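Long-range contacts in periplasmic binding protein (Thermotoga lettingae TMO, PDB 4RY8), which binds 5-methylthioribose between its two lobes and probably serves as the periplasmic solute-binding component of a sugar transporter: residues 98-103 and 112-117; 88-93 and 108-113. All blocks are in the same frame, centred on the assembly; numbering follows the deposited sequence.

Along the chain, helix 82-94 comes first and contributes 88-93 to contact 2; strand 98-102 follows and carries most of 98-103, the first half of contact 1. Within the irregular loop that follows, 108-113 returns to the helix, and 112-117 then runs beside the strand. Contact 1 therefore closes the loop from 98 to 117, and contact 2 the one from 88 to 113. The two spans cross rather than nest, and the segments 108-113 and 112-117 share P112 and E113. Contact 1 is made within the parallel sheet, contact 2 between a helix and the strand-connecting loop. Their centres lie 11 Å apart, and V111 of contact 2 packs on V99 and T101 of contact 1.

Contact 1 (98-103 and 112-117); sequences RVVTFD and PEIEQD. With SR1 (5-S-methyl-5-thio-alpha-D-ribofuranose), chain G.
F102 and I114 face each other as bridge partners on two parallel neighbouring strands, 98-102 and 113-115, of the sheet in one lobe of this periplasmic binding protein, and their side chains cross at about a right angle. The strand segments run 22° apart, and backbone bonds T101 N to P112 O (3.0 Å), I114 N to T101 O and D103 N to I114 O fix the register. F102 and I114 project from one face of the sheet, where helix 255-270 covers them; T101 and E113 lie side by side on the other.

With CG of F102 anti to the backbone N (chi1 174°), the ring reaches along the sheet toward the pocket: CD1 lies 4.0 Å from I114 CG2, and the far end approaches the Q116 amide, whose NE2 sits at the ring edge. The D103 CG lies over the centre of one ring face, 3.7 Å above its plane. I114 turns its other branch, CD1, to V100 CG2 at 3.8 Å.

On the T101 side, a water donates to both T101 OG1 and I114 O; OG1 also bonds to L104 O. The E113 carboxylate, pointing the same way as T101, pairs with K277 and with R163 of the second subunit.

At the carboxyl end of the strands the contact becomes part of the sugar site. D103 OD2 accepts a very short 2.5 Å bond from O1 of the methylthioribose, while Q116 OE1 is held by T253, which restrains rotation of the amide. A second water donates to D103 OD1 and accepts from Q116 N and NE2, linking the two ligand-binding side chains. Q116 NE2 also donates to the sugar O2 at 3.0 Å with an N-H...O angle of 158°.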
ATOM      1  N   ARG C  98      28.335 -12.473   8.999  1.00 26.80           N
ATOM      2  CA  ARG C  98      27.022 -12.380   8.389  1.00 29.00           C
ATOM      3  C   ARG C  98      26.423 -11.026   8.796  1.00 29.29           C
ATOM      4  O   ARG C  98      26.675 -10.522   9.905  1.00 26.16           O
ATOM      5  CB  ARG C  98      26.139 -13.595   8.775  1.00 29.25           C
ATOM      6  CG  ARG C  98      26.778 -14.970   8.433  1.00 37.34           C
ATOM      7  CD  ARG C  98      27.522 -15.064   7.076  1.00 31.84           C
ATOM      8  NE  ARG C  98      28.073 -16.412   6.841  1.00 35.73           N
ATOM      9  CZ  ARG C  98      29.078 -16.736   6.011  1.00 36.49           C
ATOM     10  NH1 ARG C  98      29.714 -15.828   5.276  1.00 32.50           N
ATOM     11  NH2 ARG C  98      29.463 -18.003   5.909  1.00 39.99           N
ATOM     12  N   VAL C  99      25.690 -10.419   7.874  1.00 24.67           N
ATOM     13  CA  VAL C  99      25.084  -9.098   8.097  1.00 23.18           C
ATOM     14  C   VAL C  99      23.629  -9.096   7.740  1.00 21.98           C
ATOM     15  O   VAL C  99      23.245  -9.616   6.704  1.00 24.20           O
ATOM     16  CB  VAL C  99      25.792  -8.033   7.242  1.00 22.76           C
ATOM     17  CG1 VAL C  99      25.179  -6.670   7.501  1.00 23.55           C
ATOM     18  CG2 VAL C  99      27.278  -8.039   7.546  1.00 23.45           C
ATOM     19  N   VAL C 100      22.815  -8.456   8.552  1.00 21.79           N
ATOM     20  CA  VAL C 100      21.431  -8.236   8.219  1.00 21.08           C
ATOM     21  C   VAL C 100      21.165  -6.829   8.617  1.00 20.02           C
ATOM     22  O   VAL C 100      21.801  -6.350   9.546  1.00 25.79           O
ATOM     23  CB  VAL C 100      20.491  -9.206   9.009  1.00 28.19           C
ATOM     24  CG1 VAL C 100      20.839  -9.236  10.484  1.00 32.20           C
ATOM     25  CG2 VAL C 100      19.012  -8.829   8.838  1.00 30.38           C
ATOM     26  N   THR C 101      20.249  -6.141   7.949  1.00 19.32           N
ATOM     27  CA  THR C 101      19.913  -4.803   8.349  1.00 18.72           C
ATOM     28  C   THR C 101      18.469  -4.628   8.715  1.00 20.29           C
ATOM     29  O   THR C 101      17.577  -5.415   8.314  1.00 22.44           O
ATOM     30  CB  THR C 101      20.262  -3.746   7.285  1.00 18.45           C
ATOM     31  OG1 THR C 101      19.344  -3.856   6.209  1.00 19.43           O
ATOM     32  CG2 THR C 101      21.653  -3.950   6.763  1.00 19.08           C
ATOM     33  N   PHE C 102      18.252  -3.612   9.534  1.00 19.63           N
ATOM     34  CA  PHE C 102      16.941  -3.096   9.843  1.00 24.81           C
ATOM     35  C   PHE C 102      17.013  -1.675   9.400  1.00 22.02           C
ATOM     36  O   PHE C 102      17.867  -0.934   9.883  1.00 19.38           O
ATOM     37  CB  PHE C 102      16.611  -3.166  11.335  1.00 19.55           C
ATOM     38  CG  PHE C 102      15.294  -2.503  11.683  1.00 17.75           C
ATOM     39  CD1 PHE C 102      14.133  -2.830  10.990  1.00 19.55           C
ATOM     40  CD2 PHE C 102      15.218  -1.547  12.668  1.00 23.33           C
ATOM     41  CE1 PHE C 102      12.943  -2.202  11.272  1.00 21.27           C
ATOM     42  CE2 PHE C 102      14.013  -0.907  12.967  1.00 23.11           C
ATOM     43  CZ  PHE C 102      12.882  -1.236  12.255  1.00 19.39           C
ATOM     44  N   ASP C 103      16.146  -1.286   8.484  1.00 17.67           N
ATOM     45  CA  ASP C 103      16.048   0.116   8.093  1.00 17.43           C
ATOM     46  C   ASP C 103      17.299   0.646   7.440  1.00 18.64           C
ATOM     47  O   ASP C 103      17.661   1.816   7.625  1.00 22.43           O
ATOM     48  CB  ASP C 103      15.645   1.019   9.266  1.00 17.16           C
ATOM     49  CG  ASP C 103      14.134   1.019   9.540  1.00 25.61           C
ATOM     50  OD1 ASP C 103      13.360   0.477   8.741  1.00 24.44           O
ATOM     51  OD2 ASP C 103      13.724   1.635  10.547  1.00 18.22           O
ATOM     52  N   PRO C 112      20.080  -9.714   3.986  1.00 21.92           N
ATOM     53  CA  PRO C 112      18.686  -9.465   4.113  1.00 20.69           C
ATOM     54  C   PRO C 112      18.415  -8.122   4.725  1.00 19.81           C
ATOM     55  O   PRO C 112      19.173  -7.658   5.607  1.00 22.28           O
ATOM     56  CB  PRO C 112      18.180 -10.593   5.034  1.00 22.62           C
ATOM     57  CG  PRO C 112      19.301 -11.537   5.175  1.00 24.61           C
ATOM     58  CD  PRO C 112      20.546 -10.827   4.822  1.00 27.32           C
ATOM     59  N   GLU C 113      17.341  -7.503   4.244  1.00 19.22           N
ATOM     60  CA  GLU C 113      16.856  -6.258   4.734  1.00 19.05           C
ATOM     61  C   GLU C 113      15.482  -6.432   5.418  1.00 20.25           C
ATOM     62  O   GLU C 113      14.486  -6.788   4.781  1.00 23.33           O
ATOM     63  CB  GLU C 113      16.739  -5.260   3.600  1.00 21.02           C
ATOM     64  CG  GLU C 113      18.032  -4.915   2.911  1.00 24.39           C
ATOM     65  CD  GLU C 113      17.795  -4.013   1.711  1.00 33.11           C
ATOM     66  OE1 GLU C 113      16.781  -3.259   1.699  1.00 28.73           O
ATOM     67  OE2 GLU C 113      18.622  -4.031   0.763  1.00 27.22           O
ATOM     68  N   ILE C 114      15.461  -6.167   6.722  1.00 19.53           N
ATOM     69  CA  ILE C 114      14.224  -6.095   7.525  1.00 21.85           C
ATOM     70  C   ILE C 114      13.654  -4.677   7.472  1.00 19.76           C
ATOM     71  O   ILE C 114      14.373  -3.694   7.671  1.00 23.36           O
ATOM     72  CB  ILE C 114      14.475  -6.526   8.994  1.00 21.07           C
ATOM     73  CG1 ILE C 114      15.065  -7.943   9.030  1.00 33.65           C
ATOM     74  CG2 ILE C 114      13.176  -6.485   9.778  1.00 24.27           C
ATOM     75  CD1 ILE C 114      15.578  -8.420  10.380  1.00 27.43           C
ATOM     76  N   GLU C 115      12.376  -4.549   7.161  1.00 24.98           N
ATOM     77  CA  GLU C 115      11.691  -3.297   7.405  1.00 20.02           C
ATOM     78  C   GLU C 115      10.244  -3.516   7.689  1.00 18.78           C
ATOM     79  O   GLU C 115       9.749  -4.650   7.574  1.00 25.78           O
ATOM     80  CB  GLU C 115      11.808  -2.378   6.188  1.00 23.54           C
ATOM     81  CG  GLU C 115      11.355  -3.027   4.896  1.00 22.65           C
ATOM     82  CD  GLU C 115      10.998  -1.984   3.862  1.00 45.07           C
ATOM     83  OE1 GLU C 115      11.847  -1.694   2.977  1.00 27.95           O
ATOM     84  OE2 GLU C 115       9.884  -1.446   3.967  1.00 26.53           O
ATOM     85  N   GLN C 116       9.563  -2.427   8.040  1.00 16.62           N
ATOM     86  CA  GLN C 116       8.150  -2.511   8.387  1.00 21.45           C
ATOM     87  C   GLN C 116       7.210  -2.223   7.235  1.00 24.23           C
ATOM     88  O   GLN C 116       6.054  -1.799   7.459  1.00 18.48           O
ATOM     89  CB  GLN C 116       7.872  -1.549   9.494  1.00 17.34           C
ATOM     90  CG  GLN C 116       8.708  -1.818  10.708  1.00 18.24           C
ATOM     91  CD  GLN C 116       8.621  -0.718  11.710  1.00 24.76           C
ATOM     92  OE1 GLN C 116       7.893  -0.810  12.686  1.00 18.64           O
ATOM     93  NE2 GLN C 116       9.357   0.332  11.484  1.00 16.12           N
ATOM     94  N   ASP C 117       7.689  -2.509   6.019  1.00 17.27           N
ATOM     95  CA  ASP C 117       6.977  -2.212   4.777  1.00 17.99           C
ATOM     96  C   ASP C 117       6.695  -0.735   4.832  1.00 18.96           C
ATOM     97  O   ASP C 117       5.555  -0.301   4.905  1.00 21.30           O
ATOM     98  CB  ASP C 117       5.708  -3.055   4.555  1.00 20.21           C
ATOM     99  CG  ASP C 117       5.238  -3.024   3.127  1.00 24.81           C
ATOM    100  OD1 ASP C 117       5.646  -2.116   2.353  1.00 22.48           O
ATOM    101  OD2 ASP C 117       4.494  -3.922   2.724  1.00 25.24           O
TER
HETATM  102  CS  SR1 G 401      14.607   8.275  13.103  1.00 25.10           C
HETATM  103  S   SR1 G 401      13.960   6.959  12.097  1.00 20.45           S
HETATM  104  C5  SR1 G 401      12.532   6.646  13.163  1.00 25.11           C
HETATM  105  C4  SR1 G 401      11.670   5.511  12.616  1.00 20.17           C
HETATM  106  O4  SR1 G 401      12.502   4.401  12.520  1.00 23.29           O
HETATM  107  C1  SR1 G 401      11.837   3.202  12.965  1.00 43.30           C
HETATM  108  O1  SR1 G 401      11.738   2.355  11.871  1.00 27.28           O
HETATM  109  C2  SR1 G 401      10.454   3.554  13.489  1.00 30.48           C
HETATM  110  O2  SR1 G 401       9.309   3.061  12.742  1.00 20.18           O
HETATM  111  C3  SR1 G 401      10.508   5.069  13.498  1.00 21.80           C
HETATM  112  O3  SR1 G 401       9.283   5.617  13.029  1.00 22.86           O
HETATM  113  O   HOH W   1      16.769  -3.017   6.169  1.00 27.68           O
HETATM  114  O   HOH W   2      10.752   0.045   8.991  1.00 26.29           O

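Contact 2 (88-93 and 108-113); sequences KIKEAL and DNRVPE
L93 packs its CB and CD1 against one face of the R110 guanidinium, and this is the close part of the contact: CB stands 3.6 Å above the plane, offset toward the rim, and CD1 comes to 3.5 Å from R110 NH2. CD1 is also 4.0 Å from V111 CG2, where the two side chains cross at about a right angle. L93 and V111 both continue onto V99 of strand 98-102. I89, one helical turn before L93, meets V111 more loosely, at 4.5 Å between their CG2 atoms.

The loop presents these groups through a type I beta turn from D108 to V111, reinforced by an Asx turn in which D108 OD1 accepts from R110 N through its anti lone pair. The arrangement joins helix 82-94 to the connection between two successive strands of the parallel sheet.

Toward solvent the contact becomes polar. R110, bent at chi3 (-67°), folds back to grip D108 side-on, NE to OD1 and NH2 to OD2, with the latter N-H...O angle at 178° and the carboxylate oxygens nearly in the guanidinium plane. K90 comes toward D108 head-on from the helix, its NZ meeting OD2 on the anti side at 2.9 Å in a salt bridge. Two basic groups thus share one carboxylate. Replacing D108 by an alanine removes the carboxylate, which would probably leave K90 and R110 without their shared counter-charge, take the Asx bond from R110 N and let the guanidinium swing off L93. K90 is partly exposed, and its CD lies near the guanidinium edge, 4.4 Å from R110 NH2.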
ATOM      1  N   LYS C  88      32.424  -0.776   5.250  1.00 34.94           N
ATOM      2  CA  LYS C  88      32.449  -1.571   6.469  1.00 48.74           C
ATOM      3  C   LYS C  88      31.590  -2.841   6.311  1.00 28.66           C
ATOM      4  O   LYS C  88      32.020  -3.908   6.717  1.00 27.92           O
ATOM      5  CB  LYS C  88      31.967  -0.746   7.666  1.00 47.25           C
ATOM      6  CG  LYS C  88      32.898   0.405   8.030  1.00 86.07           C
ATOM      7  CD  LYS C  88      34.161  -0.111   8.705  1.00 45.07           C
ATOM      8  CE  LYS C  88      35.426   0.356   8.002  1.00 50.27           C
ATOM      9  NZ  LYS C  88      36.477  -0.699   8.123  1.00 47.83           N
ATOM     10  N   ILE C  89      30.428  -2.713   5.674  1.00 27.88           N
ATOM     11  CA  ILE C  89      29.544  -3.858   5.405  1.00 30.67           C
ATOM     12  C   ILE C  89      30.230  -4.848   4.462  1.00 30.48           C
ATOM     13  O   ILE C  89      30.246  -6.048   4.732  1.00 26.13           O
ATOM     14  CB  ILE C  89      28.160  -3.419   4.857  1.00 30.44           C
ATOM     15  CG1 ILE C  89      27.321  -2.791   5.956  1.00 27.39           C
ATOM     16  CG2 ILE C  89      27.348  -4.594   4.336  1.00 32.90           C
ATOM     17  CD1 ILE C  89      26.106  -2.041   5.449  1.00 39.67           C
ATOM     18  N   LYS C  90      30.837  -4.359   3.374  1.00 28.02           N
ATOM     19  CA  LYS C  90      31.501  -5.248   2.417  1.00 28.24           C
ATOM     20  C   LYS C  90      32.690  -5.938   3.046  1.00 32.47           C
ATOM     21  O   LYS C  90      32.880  -7.147   2.845  1.00 31.71           O
ATOM     22  CB  LYS C  90      31.957  -4.508   1.169  1.00 30.02           C
ATOM     23  CG  LYS C  90      30.817  -3.938   0.352  1.00 42.52           C
ATOM     24  CD  LYS C  90      30.108  -4.969  -0.521  1.00 53.50           C
ATOM     25  CE  LYS C  90      29.376  -4.252  -1.655  1.00 69.77           C
ATOM     26  NZ  LYS C  90      28.475  -5.132  -2.451  1.00 49.77           N
ATOM     27  N   GLU C  91      33.502  -5.180   3.794  1.00 29.73           N
ATOM     28  CA  GLU C  91      34.618  -5.769   4.521  1.00 31.00           C
ATOM     29  C   GLU C  91      34.160  -6.904   5.432  1.00 31.75           C
ATOM     30  O   GLU C  91      34.719  -8.012   5.394  1.00 34.11           O
ATOM     31  CB  GLU C  91      35.318  -4.724   5.363  1.00 34.05           C
ATOM     32  CG  GLU C  91      36.500  -5.283   6.118  1.00 40.05           C
ATOM     33  CD  GLU C  91      37.315  -4.212   6.808  1.00 80.57           C
ATOM     34  OE1 GLU C  91      37.111  -3.008   6.517  1.00 67.19           O
ATOM     35  OE2 GLU C  91      38.155  -4.583   7.652  1.00 48.05           O
ATOM     36  N   ALA C  92      33.157  -6.612   6.253  1.00 27.54           N
ATOM     37  CA  ALA C  92      32.593  -7.598   7.145  1.00 27.24           C
ATOM     38  C   ALA C  92      32.209  -8.878   6.401  1.00 27.38           C
ATOM     39  O   ALA C  92      32.627  -9.954   6.788  1.00 28.10           O
ATOM     40  CB  ALA C  92      31.409  -7.022   7.889  1.00 26.06           C
ATOM     41  N   LEU C  93      31.434  -8.737   5.328  1.00 26.82           N
ATOM     42  CA  LEU C  93      31.045  -9.866   4.476  1.00 27.07           C
ATOM     43  C   LEU C  93      32.215 -10.691   3.972  1.00 28.43           C
ATOM     44  O   LEU C  93      32.179 -11.925   4.028  1.00 29.09           O
ATOM     45  CB  LEU C  93      30.205  -9.373   3.293  1.00 27.03           C
ATOM     46  CG  LEU C  93      28.864  -8.748   3.623  1.00 28.98           C
ATOM     47  CD1 LEU C  93      28.312  -8.050   2.392  1.00 33.04           C
ATOM     48  CD2 LEU C  93      27.909  -9.796   4.178  1.00 25.99           C
ATOM     49  N   ASP C 108      23.423  -5.635  -1.995  1.00 29.19           N
ATOM     50  CA  ASP C 108      24.222  -6.855  -1.934  1.00 31.38           C
ATOM     51  C   ASP C 108      23.279  -7.968  -1.543  1.00 25.23           C
ATOM     52  O   ASP C 108      22.644  -7.865  -0.507  1.00 27.28           O
ATOM     53  CB  ASP C 108      25.335  -6.723  -0.883  1.00 36.83           C
ATOM     54  CG  ASP C 108      26.328  -7.864  -0.943  1.00 34.28           C
ATOM     55  OD1 ASP C 108      25.910  -9.036  -0.805  1.00 33.23           O
ATOM     56  OD2 ASP C 108      27.531  -7.581  -1.122  1.00 33.33           O
ATOM     57  N   ASN C 109      23.198  -9.012  -2.365  1.00 28.01           N
ATOM     58  CA  ASN C 109      22.239 -10.118  -2.180  1.00 33.89           C
ATOM     59  C   ASN C 109      22.494 -11.000  -0.957  1.00 29.77           C
ATOM     60  O   ASN C 109      21.617 -11.787  -0.571  1.00 30.11           O
ATOM     61  CB  ASN C 109      22.156 -10.969  -3.476  1.00 41.32           C
ATOM     62  CG  ASN C 109      21.249 -12.208  -3.349  1.00 67.53           C
ATOM     63  OD1 ASN C 109      21.713 -13.340  -3.524  1.00 70.60           O
ATOM     64  ND2 ASN C 109      19.954 -11.999  -3.087  1.00 48.93           N
ATOM     65  N   ARG C 110      23.657 -10.850  -0.322  1.00 27.91           N
ATOM     66  CA  ARG C 110      23.988 -11.596   0.901  1.00 30.13           C
ATOM     67  C   ARG C 110      23.322 -11.049   2.173  1.00 31.47           C
ATOM     68  O   ARG C 110      23.253 -11.755   3.187  1.00 26.82           O
ATOM     69  CB  ARG C 110      25.498 -11.623   1.105  1.00 32.16           C
ATOM     70  CG  ARG C 110      26.245 -12.482   0.096  1.00 35.04           C
ATOM     71  CD  ARG C 110      27.756 -12.335   0.251  1.00 35.49           C
ATOM     72  NE  ARG C 110      28.193 -10.997  -0.108  1.00 30.08           N
ATOM     73  CZ  ARG C 110      29.458 -10.584  -0.137  1.00 33.54           C
ATOM     74  NH1 ARG C 110      30.456 -11.398   0.201  1.00 35.40           N
ATOM     75  NH2 ARG C 110      29.716  -9.331  -0.492  1.00 30.41           N
ATOM     76  N   VAL C 111      22.820  -9.814   2.097  1.00 25.99           N
ATOM     77  CA  VAL C 111      22.289  -9.080   3.253  1.00 26.14           C
ATOM     78  C   VAL C 111      20.800  -8.914   3.202  1.00 23.20           C
ATOM     79  O   VAL C 111      20.297  -8.037   2.507  1.00 21.77           O
ATOM     80  CB  VAL C 111      22.865  -7.658   3.272  1.00 24.77           C
ATOM     81  CG1 VAL C 111      22.366  -6.874   4.476  1.00 22.15           C
ATOM     82  CG2 VAL C 111      24.383  -7.744   3.228  1.00 28.74           C
ATOM     83  N   PRO C 112      20.080  -9.714   3.986  1.00 21.92           N
ATOM     84  CA  PRO C 112      18.686  -9.465   4.113  1.00 20.69           C
ATOM     85  C   PRO C 112      18.415  -8.122   4.725  1.00 19.81           C
ATOM     86  O   PRO C 112      19.173  -7.658   5.607  1.00 22.28           O
ATOM     87  CB  PRO C 112      18.180 -10.593   5.034  1.00 22.62           C
ATOM     88  CG  PRO C 112      19.301 -11.537   5.175  1.00 24.61           C
ATOM     89  CD  PRO C 112      20.546 -10.827   4.822  1.00 27.32           C
ATOM     90  N   GLU C 113      17.341  -7.503   4.244  1.00 19.22           N
ATOM     91  CA  GLU C 113      16.856  -6.258   4.734  1.00 19.05           C
ATOM     92  C   GLU C 113      15.482  -6.432   5.418  1.00 20.25           C
ATOM     93  O   GLU C 113      14.486  -6.788   4.781  1.00 23.33           O
ATOM     94  CB  GLU C 113      16.739  -5.260   3.600  1.00 21.02           C
ATOM     95  CG  GLU C 113      18.032  -4.915   2.911  1.00 24.39           C
ATOM     96  CD  GLU C 113      17.795  -4.013   1.711  1.00 33.11           C
ATOM     97  OE1 GLU C 113      16.781  -3.259   1.699  1.00 28.73           O
ATOM     98  OE2 GLU C 113      18.622  -4.031   0.763  1.00 27.22           O
TER